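Aminoglycoside phosphotransferase (Streptomyces rimosus, PDB 6FUC) probably phosphorylates the 3''-hydroxyl of streptomycin with ATP as phosphate donor, an aminoglycoside kinase activity that inactivates the antibiotic. Local coordinates at residues 222-227 with 262-267. Residues are numbered along the deposited sequence; the frame is centred on the assembly and turned at random.
Sequences LALLFA and FYLHLD
The Asp267 carboxylate and the Tyr263 ring are the flat groups where helices 219-233 and 257-266 cross in the helical lobe of this protein-kinase-like fold. Both methyls of Leu224 sit over one face of the Asp267 carboxylate, CD1 3.6 Å from OD1 and CD2 3.8 Å from CG, and the two side chains meet at about a right angle. No hydrogen bond accompanies this contact; the polar demand of OD2 is met by Trp271 NE1, near the C-terminus. Tyr263 approaches helix 219-233 through CB, 4.0 Å from Ala223 CB, whereas its ring turns off from Ala223 and makes no contact with 222-227. One face of that ring carries Phe262 CD2 of its own helix, 3.9 Å above the plane and over the centre, and the Tyr263 side chain also touches Asp217 in the loop before helix 219-233.

The short segments cross at -81° with axes 8.6 Å apart, an almost perpendicular arrangement. The small side chains of Ala223 and Ala227 at the crossing are consistent with this close approach; the CA atoms of Ala223 and Leu264 are 5.3 Å apart, the nearest pair across the two segments. Leu264 has CG anti to its backbone nitrogen (chi1 -174°), which carries the branch out so that its CD1 methyl comes up to Ala227, one turn beyond Ala223. Across the two segments the interface is entirely van der Waals, burying 245 Å² in total. Its tightest carbon pair is Leu264 CD1 against Ala227 CB, at 3.4 Å, shorter than ordinary methyl contact.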
loop_
_atom_site.group_PDB
_atom_site.type_symbol
_atom_site.label_atom_id
_atom_site.label_comp_id
_atom_site.label_asym_id
_atom_site.label_seq_id
_atom_site.Cartn_x
_atom_site.Cartn_y
_atom_site.Cartn_z
ATOM N N LEU A 222 9.047 -0.694 -4.697
ATOM C CA LEU A 222 10.221 0.075 -4.328
ATOM C C LEU A 222 10.078 1.560 -4.680
ATOM O O LEU A 222 10.572 2.412 -3.959
ATOM C CB LEU A 222 11.469 -0.480 -4.926
ATOM C CG LEU A 222 11.815 -1.940 -4.574
ATOM C CD1 LEU A 222 13.085 -2.370 -5.287
ATOM C CD2 LEU A 222 11.828 -2.097 -3.040
ATOM N N ALA A 223 9.369 1.876 -5.777
ATOM C CA ALA A 223 9.213 3.284 -6.133
ATOM C C ALA A 223 8.543 4.063 -5.012
ATOM O O ALA A 223 8.895 5.212 -4.716
ATOM C CB ALA A 223 8.439 3.441 -7.421
ATOM N N LEU A 224 7.497 3.484 -4.439
ATOM C CA LEU A 224 6.721 4.181 -3.382
ATOM C C LEU A 224 7.485 4.245 -2.083
ATOM O O LEU A 224 7.449 5.250 -1.387
ATOM C CB LEU A 224 5.381 3.488 -3.170
ATOM C CG LEU A 224 4.452 3.342 -4.365
ATOM C CD1 LEU A 224 3.145 2.782 -3.946
ATOM C CD2 LEU A 224 4.431 4.442 -5.339
ATOM N N LEU A 225 8.194 3.183 -1.763
ATOM C CA LEU A 225 8.999 3.155 -0.555
ATOM C C LEU A 225 10.090 4.241 -0.642
ATOM O O LEU A 225 10.272 5.022 0.293
ATOM C CB LEU A 225 9.585 1.805 -0.370
ATOM C CG LEU A 225 10.550 1.706 0.812
ATOM C CD1 LEU A 225 10.009 2.097 2.162
ATOM C CD2 LEU A 225 11.084 0.309 0.863
ATOM N N PHE A 226 10.797 4.290 -1.759
ATOM C CA PHE A 226 11.869 5.246 -1.881
ATOM C C PHE A 226 11.337 6.664 -1.886
ATOM O O PHE A 226 11.964 7.545 -1.232
ATOM C CB PHE A 226 12.679 5.010 -3.140
ATOM C CG PHE A 226 13.463 3.744 -3.168
ATOM C CD1 PHE A 226 13.717 3.038 -2.039
ATOM C CD2 PHE A 226 14.049 3.306 -4.363
ATOM C CE1 PHE A 226 14.486 1.895 -2.058
ATOM C CE2 PHE A 226 14.800 2.174 -4.403
ATOM C CZ PHE A 226 15.052 1.438 -3.247
ATOM N N ALA A 227 10.260 6.941 -2.607
ATOM C CA ALA A 227 9.765 8.338 -2.671
ATOM C C ALA A 227 9.277 8.783 -1.314
ATOM O O ALA A 227 9.526 9.907 -0.911
ATOM C CB ALA A 227 8.649 8.390 -3.698
ATOM N N PHE A 262 8.646 5.252 -13.691
ATOM C CA PHE A 262 7.405 4.876 -14.338
ATOM C C PHE A 262 6.379 4.510 -13.244
ATOM O O PHE A 262 5.232 4.947 -13.307
ATOM C CB PHE A 262 7.662 3.701 -15.278
ATOM C CG PHE A 262 6.454 3.136 -15.946
ATOM C CD1 PHE A 262 5.956 3.638 -17.121
ATOM C CD2 PHE A 262 5.753 2.110 -15.345
ATOM C CE1 PHE A 262 4.806 3.105 -17.708
ATOM C CE2 PHE A 262 4.605 1.586 -15.919
ATOM C CZ PHE A 262 4.161 2.073 -17.111
ATOM N N TYR A 263 6.763 3.637 -12.308
ATOM C CA TYR A 263 5.798 3.253 -11.260
ATOM C C TYR A 263 5.463 4.388 -10.311
ATOM O O TYR A 263 4.313 4.489 -9.865
ATOM C CB TYR A 263 6.304 1.989 -10.514
ATOM C CG TYR A 263 6.142 0.776 -11.368
ATOM C CD1 TYR A 263 4.880 0.202 -11.551
ATOM C CD2 TYR A 263 7.202 0.210 -12.068
ATOM C CE1 TYR A 263 4.691 -0.870 -12.407
ATOM C CE2 TYR A 263 7.019 -0.882 -12.906
ATOM C CZ TYR A 263 5.783 -1.410 -13.107
ATOM O OH TYR A 263 5.527 -2.454 -13.934
ATOM N N LEU A 264 6.435 5.236 -9.991
ATOM C CA LEU A 264 6.152 6.414 -9.178
ATOM C C LEU A 264 5.065 7.267 -9.798
ATOM O O LEU A 264 4.202 7.762 -9.121
ATOM C CB LEU A 264 7.418 7.236 -8.972
ATOM C CG LEU A 264 7.228 8.411 -8.017
ATOM C CD1 LEU A 264 6.847 7.958 -6.583
ATOM C CD2 LEU A 264 8.484 9.242 -8.019
ATOM N N HIS A 265 5.198 7.439 -11.117
ATOM C CA HIS A 265 4.294 8.299 -11.841
ATOM C C HIS A 265 2.922 7.654 -12.173
ATOM O O HIS A 265 1.912 8.362 -12.228
ATOM C CB HIS A 265 4.949 8.790 -13.115
ATOM C CG HIS A 265 6.050 9.757 -12.827
ATOM N ND1 HIS A 265 6.837 10.287 -13.829
ATOM C CD2 HIS A 265 6.508 10.286 -11.657
ATOM C CE1 HIS A 265 7.728 11.103 -13.273
ATOM N NE2 HIS A 265 7.556 11.116 -11.958
ATOM N N LEU A 266 2.931 6.333 -12.317
ATOM C CA LEU A 266 1.667 5.640 -12.573
ATOM C C LEU A 266 0.802 5.646 -11.315
ATOM O O LEU A 266 -0.438 5.814 -11.378
ATOM C CB LEU A 266 1.945 4.204 -13.020
ATOM C CG LEU A 266 0.712 3.345 -13.250
ATOM C CD1 LEU A 266 -0.229 3.897 -14.316
ATOM C CD2 LEU A 266 1.154 1.917 -13.571
ATOM N N ASP A 267 1.401 5.366 -10.156
ATOM C CA ASP A 267 0.636 5.035 -8.958
ATOM C C ASP A 267 -0.429 6.059 -8.671
ATOM O O ASP A 267 -1.597 5.667 -8.403
ATOM C CB ASP A 267 1.589 4.798 -7.775
ATOM C CG ASP A 267 0.844 4.142 -6.624
ATOM O OD1 ASP A 267 0.760 2.847 -6.688
ATOM O OD2 ASP A 267 0.327 4.862 -5.770
#